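Local coordinates for amine oxidase (Emericella nidulans, PDB 3PGB), which probably oxidises primary amines to aldehydes with molecular oxygen, using a copper ion and a topaquinone cofactor built into its own chain, at residues S365-K370 with L377-L382; D443-F448 with L475-T480; N470-L475 with S489-M494. All coordinates share one frame; numbering follows the deposited sequence.

Interaction 1 of 3, residues S365-K370 with L377-L382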
loop_
_atom_site.group_PDB
_atom_site.type_symbol
_atom_site.label_atom_id
_atom_site.label_comp_id
_atom_site.label_asym_id
_atom_site.label_seq_id
_atom_site.Cartn_x
_atom_site.Cartn_y
_atom_site.Cartn_z
ATOM N N SER A 365 -18.194 1.964 13.395
ATOM C CA SER A 365 -18.909 1.350 12.284
ATOM C C SER A 365 -19.542 2.451 11.443
ATOM O O SER A 365 -19.859 3.522 11.967
ATOM C CB SER A 365 -19.976 0.414 12.831
ATOM O OG SER A 365 -20.445 -0.459 11.832
ATOM N N LEU A 366 -19.698 2.200 10.145
ATOM C CA LEU A 366 -20.326 3.159 9.225
ATOM C C LEU A 366 -21.595 2.563 8.626
ATOM O O LEU A 366 -21.628 1.380 8.284
ATOM C CB LEU A 366 -19.369 3.544 8.091
ATOM C CG LEU A 366 -18.202 4.471 8.437
ATOM C CD1 LEU A 366 -17.247 3.808 9.409
ATOM C CD2 LEU A 366 -17.464 4.890 7.172
ATOM N N PHE A 367 -22.629 3.389 8.490
ATOM C CA PHE A 367 -23.900 2.966 7.908
ATOM C C PHE A 367 -24.363 3.923 6.815
ATOM O O PHE A 367 -24.053 5.107 6.833
ATOM C CB PHE A 367 -24.979 2.883 8.987
ATOM C CG PHE A 367 -24.845 1.695 9.889
ATOM C CD1 PHE A 367 -24.102 1.771 11.058
ATOM C CD2 PHE A 367 -25.464 0.496 9.571
ATOM C CE1 PHE A 367 -23.980 0.665 11.893
ATOM C CE2 PHE A 367 -25.346 -0.612 10.400
ATOM C CZ PHE A 367 -24.609 -0.531 11.558
ATOM N N ASP A 368 -25.127 3.391 5.873
ATOM C CA ASP A 368 -25.727 4.172 4.801
ATOM C C ASP A 368 -24.697 5.066 4.109
ATOM O O ASP A 368 -24.926 6.261 3.931
ATOM C CB ASP A 368 -26.903 4.994 5.352
ATOM C CG ASP A 368 -27.828 5.539 4.255
ATOM O OD1 ASP A 368 -28.565 6.506 4.549
ATOM O OD2 ASP A 368 -27.837 5.013 3.121
ATOM N N ILE A 369 -23.563 4.479 3.731
ATOM C CA ILE A 369 -22.543 5.194 2.976
ATOM C C ILE A 369 -23.086 5.434 1.568
ATOM O O ILE A 369 -23.332 4.478 0.841
ATOM C CB ILE A 369 -21.197 4.397 2.902
ATOM C CG1 ILE A 369 -20.606 4.201 4.304
ATOM C CG2 ILE A 369 -20.194 5.111 2.014
ATOM C CD1 ILE A 369 -19.305 3.440 4.332
ATOM N N LYS A 370 -23.287 6.698 1.198
ATOM C CA LYS A 370 -23.810 7.045 -0.134
ATOM C C LYS A 370 -22.767 7.788 -0.966
ATOM O O LYS A 370 -21.884 8.436 -0.418
ATOM C CB LYS A 370 -25.088 7.897 -0.027
ATOM C CG LYS A 370 -26.208 7.270 0.827
ATOM C CD LYS A 370 -27.445 8.162 0.964
ATOM C CE LYS A 370 -28.213 8.264 -0.349
ATOM N NZ LYS A 370 -29.420 9.146 -0.275
ATOM N N LEU A 377 -22.928 1.243 0.151
ATOM C CA LEU A 377 -22.789 0.324 1.281
ATOM C C LEU A 377 -23.797 0.661 2.378
ATOM O O LEU A 377 -23.819 1.782 2.890
ATOM C CB LEU A 377 -21.373 0.407 1.857
ATOM C CG LEU A 377 -20.208 -0.127 1.009
ATOM C CD1 LEU A 377 -18.989 0.775 1.111
ATOM C CD2 LEU A 377 -19.853 -1.553 1.407
ATOM N N TYR A 378 -24.643 -0.305 2.727
ATOM C CA TYR A 378 -25.556 -0.144 3.858
ATOM C C TYR A 378 -24.774 -0.120 5.168
ATOM O O TYR A 378 -25.131 0.606 6.089
ATOM C CB TYR A 378 -26.615 -1.264 3.894
ATOM C CG TYR A 378 -27.447 -1.263 5.163
ATOM C CD1 TYR A 378 -28.492 -0.361 5.334
ATOM C CD2 TYR A 378 -27.170 -2.145 6.200
ATOM C CE1 TYR A 378 -29.247 -0.346 6.496
ATOM C CE2 TYR A 378 -27.917 -2.135 7.369
ATOM C CZ TYR A 378 -28.953 -1.233 7.511
ATOM O OH TYR A 378 -29.691 -1.224 8.674
ATOM N N GLU A 379 -23.714 -0.922 5.238
ATOM C CA GLU A 379 -22.952 -1.110 6.465
ATOM C C GLU A 379 -21.499 -1.494 6.160
ATOM O O GLU A 379 -21.244 -2.334 5.296
ATOM C CB GLU A 379 -23.607 -2.195 7.329
ATOM C CG GLU A 379 -22.906 -2.428 8.676
ATOM C CD GLU A 379 -23.466 -3.609 9.458
ATOM O OE1 GLU A 379 -23.057 -3.775 10.626
ATOM O OE2 GLU A 379 -24.300 -4.377 8.912
ATOM N N LEU A 380 -20.566 -0.855 6.867
ATOM C CA LEU A 380 -19.135 -1.166 6.804
ATOM C C LEU A 380 -18.579 -1.073 8.223
ATOM O O LEU A 380 -18.751 -0.058 8.886
ATOM C CB LEU A 380 -18.414 -0.176 5.885
ATOM C CG LEU A 380 -16.914 -0.345 5.594
ATOM C CD1 LEU A 380 -16.578 -1.714 5.022
ATOM C CD2 LEU A 380 -16.440 0.751 4.629
ATOM N N GLY A 381 -17.935 -2.123 8.711
ATOM C CA GLY A 381 -17.436 -2.082 10.087
ATOM C C GLY A 381 -16.620 -3.271 10.535
ATOM O O GLY A 381 -16.794 -4.378 10.039
ATOM N N LEU A 382 -15.715 -3.027 11.477
ATOM C CA LEU A 382 -14.934 -4.095 12.104
ATOM C C LEU A 382 -15.868 -5.121 12.750
ATOM O O LEU A 382 -16.887 -4.771 13.351
ATOM C CB LEU A 382 -13.981 -3.516 13.155
ATOM C CG LEU A 382 -13.083 -4.492 13.918
ATOM C CD1 LEU A 382 -12.247 -5.360 12.966
ATOM C CD2 LEU A 382 -12.184 -3.723 14.889
HETATM O O HOH W 1 -20.662 -3.389 11.899
#
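Phe367 touches two neighbouring residues of the facing segment, and its ring meets each differently. Against Tyr378 it makes an offset edge-to-face stack: the edge of Phe367 is turned toward the tyrosine face, the planes stand at 83° and CD2 of Phe367 comes within 4.2 Å of CE2 of Tyr378. Against Glu379, its partner in a non-hydrogen-bonded antiparallel pair, the ring runs alongside an extended chain that points the same way, with CE2 of Phe367 3.5 Å from CG of Glu379. Glu379 gets there because its CG stands anti to the backbone N (chi1 -178°), and ring and carboxylate planes end only 19° apart. The buried acid is well provided for. OE1 of Glu379 accepts a hydrogen bond from a water at 2.7 Å that also binds OG of Ser365, and OE2 of Glu379 forms a salt bridge with Lys539.

The other side of the hairpin is aliphatic. CD1 of Ile369 reaches diagonally past its own partner Leu377 to CD2 of Leu380, 3.9 Å away, while Leu366 and Leu380 form a hydrogen-bonded pair closed by Leu366 N to Leu380 O at 2.8 Å and Leu380 N to Leu366 O at 2.9 Å, both nearly straight. Where the chain turns at Asp368, its N still reaches O of Tyr378 at 2.8 Å, although this donor stands well above the carbonyl plane; the two bonds between Ile369 and Leu377 beyond it are weak.

These strands, 363-371 and 374-389, make a beta hairpin within the enzyme domain. Strand 352-359 hydrogen-bonds to the outer side of 363-371, strand 532-542 pairs with 374-389 on its other side, and Leu366 and Leu380 pack across onto strand 486-492. Helix 114-122 lies against Tyr378, whose backbone is bonded to the calcium ligand Asp541.

Interaction 2 of 3, residues D443-F448 with L475-T480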
loop_
_atom_site.group_PDB
_atom_site.type_symbol
_atom_site.label_atom_id
_atom_site.label_comp_id
_atom_site.label_asym_id
_atom_site.label_seq_id
_atom_site.Cartn_x
_atom_site.Cartn_y
_atom_site.Cartn_z
ATOM N N ASP A 443 -12.945 13.216 22.406
ATOM C CA ASP A 443 -12.114 13.380 21.221
ATOM C C ASP A 443 -11.344 12.099 20.917
ATOM O O ASP A 443 -10.107 12.080 20.886
ATOM C CB ASP A 443 -11.161 14.561 21.403
ATOM C CG ASP A 443 -11.890 15.876 21.640
ATOM O OD1 ASP A 443 -11.273 16.793 22.223
ATOM O OD2 ASP A 443 -13.068 16.001 21.246
ATOM N N SER A 444 -12.103 11.028 20.709
ATOM C CA SER A 444 -11.549 9.720 20.372
ATOM C C SER A 444 -11.747 9.364 18.893
ATOM O O SER A 444 -11.032 8.522 18.374
ATOM C CB SER A 444 -12.155 8.644 21.269
ATOM O OG SER A 444 -13.521 8.903 21.524
ATOM N N LEU A 445 -12.719 9.981 18.225
ATOM C CA LEU A 445 -12.799 9.921 16.763
ATOM C C LEU A 445 -12.195 11.201 16.207
ATOM O O LEU A 445 -12.277 12.254 16.843
ATOM C CB LEU A 445 -14.242 9.810 16.274
ATOM C CG LEU A 445 -15.009 8.518 16.546
ATOM C CD1 LEU A 445 -16.457 8.655 16.080
ATOM C CD2 LEU A 445 -14.338 7.319 15.877
ATOM N N CYS A 446 -11.590 11.121 15.028
ATOM C CA CYS A 446 -11.183 12.329 14.329
ATOM C C CYS A 446 -11.609 12.293 12.866
ATOM O O CYS A 446 -11.778 11.222 12.268
ATOM C CB CYS A 446 -9.678 12.583 14.483
ATOM S SG CYS A 446 -8.592 11.530 13.533
ATOM N N LEU A 447 -11.818 13.484 12.319
ATOM C CA LEU A 447 -12.259 13.662 10.949
ATOM C C LEU A 447 -11.355 14.715 10.350
ATOM O O LEU A 447 -11.123 15.747 10.976
ATOM C CB LEU A 447 -13.709 14.157 10.913
ATOM C CG LEU A 447 -14.813 13.212 11.396
ATOM C CD1 LEU A 447 -16.142 13.942 11.476
ATOM C CD2 LEU A 447 -14.919 12.000 10.472
ATOM N N PHE A 448 -10.843 14.475 9.149
ATOM C CA PHE A 448 -10.011 15.472 8.503
ATOM C C PHE A 448 -9.800 15.239 7.020
ATOM O O PHE A 448 -9.750 14.102 6.548
ATOM C CB PHE A 448 -8.640 15.554 9.191
ATOM C CG PHE A 448 -7.872 14.265 9.173
ATOM C CD1 PHE A 448 -8.085 13.301 10.146
ATOM C CD2 PHE A 448 -6.930 14.016 8.182
ATOM C CE1 PHE A 448 -7.374 12.112 10.135
ATOM C CE2 PHE A 448 -6.219 12.828 8.166
ATOM C CZ PHE A 448 -6.441 11.876 9.144
ATOM N N LEU A 475 -11.812 9.247 8.342
ATOM C CA LEU A 475 -12.441 9.071 9.649
ATOM C C LEU A 475 -11.594 8.060 10.378
ATOM O O LEU A 475 -11.348 6.977 9.845
ATOM C CB LEU A 475 -13.875 8.546 9.514
ATOM C CG LEU A 475 -14.579 8.034 10.788
ATOM C CD1 LEU A 475 -14.443 9.010 11.958
ATOM C CD2 LEU A 475 -16.049 7.749 10.517
ATOM N N ARG A 476 -11.140 8.396 11.581
ATOM C CA ARG A 476 -10.203 7.527 12.278
ATOM C C ARG A 476 -10.531 7.275 13.748
ATOM O O ARG A 476 -11.041 8.141 14.451
ATOM C CB ARG A 476 -8.796 8.093 12.150
ATOM C CG ARG A 476 -7.743 7.383 12.967
ATOM C CD ARG A 476 -6.375 7.902 12.620
ATOM N NE ARG A 476 -6.048 7.704 11.208
ATOM C CZ ARG A 476 -5.034 8.293 10.580
ATOM N NH1 ARG A 476 -4.229 9.137 11.225
ATOM N NH2 ARG A 476 -4.821 8.042 9.290
ATOM N N SER A 477 -10.218 6.055 14.177
ATOM C CA SER A 477 -10.310 5.641 15.565
ATOM C C SER A 477 -9.052 4.854 15.903
ATOM O O SER A 477 -8.427 4.261 15.020
ATOM C CB SER A 477 -11.540 4.764 15.782
ATOM O OG SER A 477 -11.536 4.194 17.087
ATOM N N VAL A 478 -8.680 4.866 17.177
ATOM C CA VAL A 478 -7.577 4.055 17.657
ATOM C C VAL A 478 -7.988 3.383 18.948
ATOM O O VAL A 478 -8.325 4.067 19.911
ATOM C CB VAL A 478 -6.318 4.895 17.932
ATOM C CG1 VAL A 478 -5.219 4.018 18.533
ATOM C CG2 VAL A 478 -5.837 5.574 16.655
ATOM N N SER A 479 -7.971 2.051 18.952
ATOM C CA SER A 479 -8.218 1.270 20.156
ATOM C C SER A 479 -6.908 0.674 20.641
ATOM O O SER A 479 -6.128 0.153 19.845
ATOM C CB SER A 479 -9.221 0.155 19.889
ATOM O OG SER A 479 -10.538 0.654 19.810
ATOM N N THR A 480 -6.663 0.768 21.944
ATOM C CA THR A 480 -5.479 0.181 22.554
ATOM C C THR A 480 -5.904 -0.858 23.578
ATOM O O THR A 480 -6.138 -0.537 24.735
ATOM C CB THR A 480 -4.589 1.242 23.226
ATOM O OG1 THR A 480 -4.224 2.238 22.266
ATOM C CG2 THR A 480 -3.327 0.606 23.805
HETATM O O HOH W 2 -10.319 6.274 19.341
#
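Leu447 and Leu475 make the tight part of this contact, as a non-hydrogen-bonded antiparallel pair whose side chains run side by side. CD2 of Leu447 comes within 3.4 Å of CD1 of Leu475 and also touches its CB. CD2 of Leu445 continues this apolar face more loosely, 3.8 Å from CB of Ser477. Cys446, between Leu445 and Leu447, exchanges both backbone hydrogen bonds with Arg476, Cys446 N to Arg476 O at 3.1 Å and Arg476 N to Cys446 O at 3.0 Å.

On the opposite face, SG of Cys446 rests 3.7 Å from CB of Arg476 and is tied by a disulfide to Cys421. The arginine bends at chi3 (-60°), and one face of its guanidinium receives CZ of Phe448 near the rim, the two planes 76° apart. Its nitrogens are held by Ser489, by the carbonyl of Asp420 and by that of Asp453 of the second subunit.

Beyond Leu445 the strands part. Ser444 and Leu445 form a classic beta bulge against strand 426-434, and direct backbone bonding to 475-480 gives way to a water that accepts from N of Val478 at 3.1 Å and lies close to O of Ser444.

Strand 437-451 runs between 426-434 and 464-479, its leucine face packed on strands 352-359 and 363-371 and its arginine face covered partly by same-chain loops and, at Arg476 and Val478, by the second subunit.

Interaction 3 of 3, residues N470-L475 with S489-M494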
loop_
_atom_site.group_PDB
_atom_site.type_symbol
_atom_site.label_atom_id
_atom_site.label_comp_id
_atom_site.label_asym_id
_atom_site.label_seq_id
_atom_site.Cartn_x
_atom_site.Cartn_y
_atom_site.Cartn_z
ATOM N N ASN A 470 -4.741 15.475 -5.026
ATOM C CA ASN A 470 -5.383 14.347 -4.355
ATOM C C ASN A 470 -5.748 14.744 -2.927
ATOM O O ASN A 470 -4.996 14.488 -1.973
ATOM C CB ASN A 470 -4.457 13.122 -4.363
ATOM C CG ASN A 470 -5.098 11.887 -3.761
ATOM O OD1 ASN A 470 -6.307 11.825 -3.566
ATOM N ND2 ASN A 470 -4.282 10.892 -3.462
ATOM N N VAL A 471 -6.904 15.385 -2.788
ATOM C CA VAL A 471 -7.425 15.751 -1.480
ATOM C C VAL A 471 -8.477 14.727 -1.071
ATOM O O VAL A 471 -9.457 14.522 -1.794
ATOM C CB VAL A 471 -8.031 17.164 -1.487
ATOM C CG1 VAL A 471 -8.499 17.541 -0.088
ATOM C CG2 VAL A 471 -7.013 18.172 -2.000
ATOM N N TYR A 472 -8.262 14.079 0.074
ATOM C CA TYR A 472 -9.142 13.009 0.538
ATOM C C TYR A 472 -9.580 13.190 1.994
ATOM O O TYR A 472 -8.930 13.905 2.758
ATOM C CB TYR A 472 -8.465 11.646 0.345
ATOM C CG TYR A 472 -7.216 11.417 1.168
ATOM C CD1 TYR A 472 -7.272 10.763 2.392
ATOM C CD2 TYR A 472 -5.971 11.827 0.706
ATOM C CE1 TYR A 472 -6.123 10.550 3.148
ATOM C CE2 TYR A 472 -4.825 11.614 1.448
ATOM C CZ TYR A 472 -4.908 10.978 2.668
ATOM O OH TYR A 472 -3.762 10.768 3.395
ATOM N N PHE A 473 -10.677 12.523 2.358
ATOM C CA PHE A 473 -11.267 12.612 3.698
ATOM C C PHE A 473 -11.043 11.327 4.499
ATOM O O PHE A 473 -11.158 10.232 3.956
ATOM C CB PHE A 473 -12.759 12.900 3.572
ATOM C CG PHE A 473 -13.445 13.163 4.873
ATOM C CD1 PHE A 473 -13.408 14.423 5.445
ATOM C CD2 PHE A 473 -14.156 12.158 5.513
ATOM C CE1 PHE A 473 -14.051 14.675 6.649
ATOM C CE2 PHE A 473 -14.801 12.399 6.715
ATOM C CZ PHE A 473 -14.750 13.662 7.285
ATOM N N THR A 474 -10.732 11.476 5.788
ATOM C CA THR A 474 -10.433 10.344 6.679
ATOM C C THR A 474 -11.257 10.391 7.958
ATOM O O THR A 474 -11.394 11.444 8.575
ATOM C CB THR A 474 -8.932 10.321 7.101
ATOM O OG1 THR A 474 -8.095 10.079 5.958
ATOM C CG2 THR A 474 -8.677 9.248 8.153
ATOM N N LEU A 475 -11.812 9.247 8.342
ATOM C CA LEU A 475 -12.441 9.071 9.649
ATOM C C LEU A 475 -11.594 8.060 10.378
ATOM O O LEU A 475 -11.348 6.977 9.845
ATOM C CB LEU A 475 -13.875 8.546 9.514
ATOM C CG LEU A 475 -14.579 8.034 10.788
ATOM C CD1 LEU A 475 -14.443 9.010 11.958
ATOM C CD2 LEU A 475 -16.049 7.749 10.517
ATOM N N SER A 489 -8.619 3.442 9.968
ATOM C CA SER A 489 -8.872 4.631 9.161
ATOM C C SER A 489 -9.816 4.317 7.999
ATOM O O SER A 489 -9.630 3.320 7.302
ATOM C CB SER A 489 -7.553 5.187 8.626
ATOM O OG SER A 489 -6.627 5.426 9.673
ATOM N N TYR A 490 -10.829 5.163 7.806
ATOM C CA TYR A 490 -11.717 5.065 6.651
ATOM C C TYR A 490 -11.465 6.246 5.734
ATOM O O TYR A 490 -11.678 7.386 6.121
ATOM C CB TYR A 490 -13.179 5.032 7.084
ATOM C CG TYR A 490 -13.547 3.729 7.737
ATOM C CD1 TYR A 490 -13.553 3.595 9.125
ATOM C CD2 TYR A 490 -13.852 2.614 6.966
ATOM C CE1 TYR A 490 -13.871 2.390 9.724
ATOM C CE2 TYR A 490 -14.174 1.408 7.557
ATOM C CZ TYR A 490 -14.179 1.301 8.932
ATOM O OH TYR A 490 -14.503 0.100 9.504
ATOM N N ASN A 491 -11.008 5.959 4.519
ATOM C CA ASN A 491 -10.623 6.989 3.560
ATOM C C ASN A 491 -11.690 7.168 2.492
ATOM O O ASN A 491 -12.302 6.197 2.065
ATOM C CB ASN A 491 -9.320 6.597 2.858
ATOM C CG ASN A 491 -8.137 6.589 3.788
ATOM O OD1 ASN A 491 -7.969 7.502 4.599
ATOM N ND2 ASN A 491 -7.299 5.567 3.675
ATOM N N PHE A 492 -11.875 8.402 2.037
ATOM C CA PHE A 492 -12.745 8.692 0.904
ATOM C C PHE A 492 -12.020 9.627 -0.051
ATOM O O PHE A 492 -11.487 10.639 0.376
ATOM C CB PHE A 492 -14.040 9.334 1.386
ATOM C CG PHE A 492 -14.756 8.529 2.423
ATOM C CD1 PHE A 492 -14.431 8.657 3.761
ATOM C CD2 PHE A 492 -15.743 7.632 2.060
ATOM C CE1 PHE A 492 -15.076 7.905 4.720
ATOM C CE2 PHE A 492 -16.401 6.881 3.016
ATOM C CZ PHE A 492 -16.066 7.019 4.347
ATOM N N HIS A 493 -12.024 9.293 -1.340
ATOM C CA HIS A 493 -11.265 10.039 -2.339
ATOM C C HIS A 493 -12.134 10.614 -3.446
ATOM O O HIS A 493 -13.260 10.163 -3.666
ATOM C CB HIS A 493 -10.209 9.133 -2.939
ATOM C CG HIS A 493 -9.218 8.626 -1.940
ATOM N ND1 HIS A 493 -9.481 7.561 -1.106
ATOM C CD2 HIS A 493 -7.965 9.044 -1.638
ATOM C CE1 HIS A 493 -8.431 7.343 -0.335
ATOM N NE2 HIS A 493 -7.499 8.231 -0.636
ATOM N N MET A 494 -11.594 11.605 -4.151
ATOM C CA MET A 494 -12.334 12.319 -5.192
ATOM C C MET A 494 -12.569 11.503 -6.463
ATOM O O MET A 494 -13.339 11.923 -7.317
ATOM C CB MET A 494 -11.633 13.633 -5.547
ATOM C CG MET A 494 -11.705 14.686 -4.449
ATOM S SD MET A 494 -13.401 15.142 -4.042
ATOM C CE MET A 494 -13.855 16.085 -5.502
#
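Thr474 and Asn491 form a non-hydrogen-bonded antiparallel pair and add a side-chain bond of their own: OG1 of Thr474 donates to OD1 of Asn491 at 2.9 Å, arriving almost in line with the amide C=O. The threonine hydroxyl stands beside its backbone N (chi1 -65°), and the two side chains run alongside each other. CE1 of Tyr472 approaches the same amide oxygen, its ring nearly perpendicular to the amide plane.

Farther along this face Tyr472 meets His493. The rings are near parallel, 24° apart, but slid so far that they barely overlap; the close touch is CB of Tyr472 to CD2 of His493, 3.3 Å. OD1 of Asn470 lies at the imidazole edge, near the ring plane, while ND1 of His493 is taken by the carbonyl of Thr497. The tyrosine OH reaches Asp453 of the second subunit in a weak hydrogen bond.

Two hydrogen-bonded pairs flank Thr474 and Asn491 and set this register, Phe473 with Phe492 and Leu475 with Tyr490. Phe492 N lies 2.7 Å from Phe473 O, and Tyr490 N 2.8 Å from Leu475 O. On their face CD1 of Phe492 meets the edge of the Phe473 ring at CD2, 3.9 Å away, and the outer shell is aromatic too: Trp349 stacks on Phe473 and Phe354 meets Phe492.

The hairpin of strands 464-479 and 486-492 lies between strand 437-451, bonded to the former, and strand 498-504, bonded to the latter; strands 352-359 and 363-371 pack across the face of Phe473, Leu475, Tyr490 and Phe492.

In the fold
The three contacts lie within the copper amine oxidase enzyme domain, their centres 14 to 16 Å apart. Interaction 1 closes before the others open along the chain, whereas interactions 2 and 3 interleave and share Leu475, since strand 464-479 pairs with 437-451 on one side and with 486-492 on the other. Interaction 1 packs across them: Leu366 touches Leu475, Tyr490 and Phe492. The opposite face of interactions 2 and 3, joined by the probable hydrogen bond of Arg476 to Ser489, reaches the second subunit. Antiparallel pairing within layers and apolar packing between them thus connect the calcium-site side of the domain to the dimer interface.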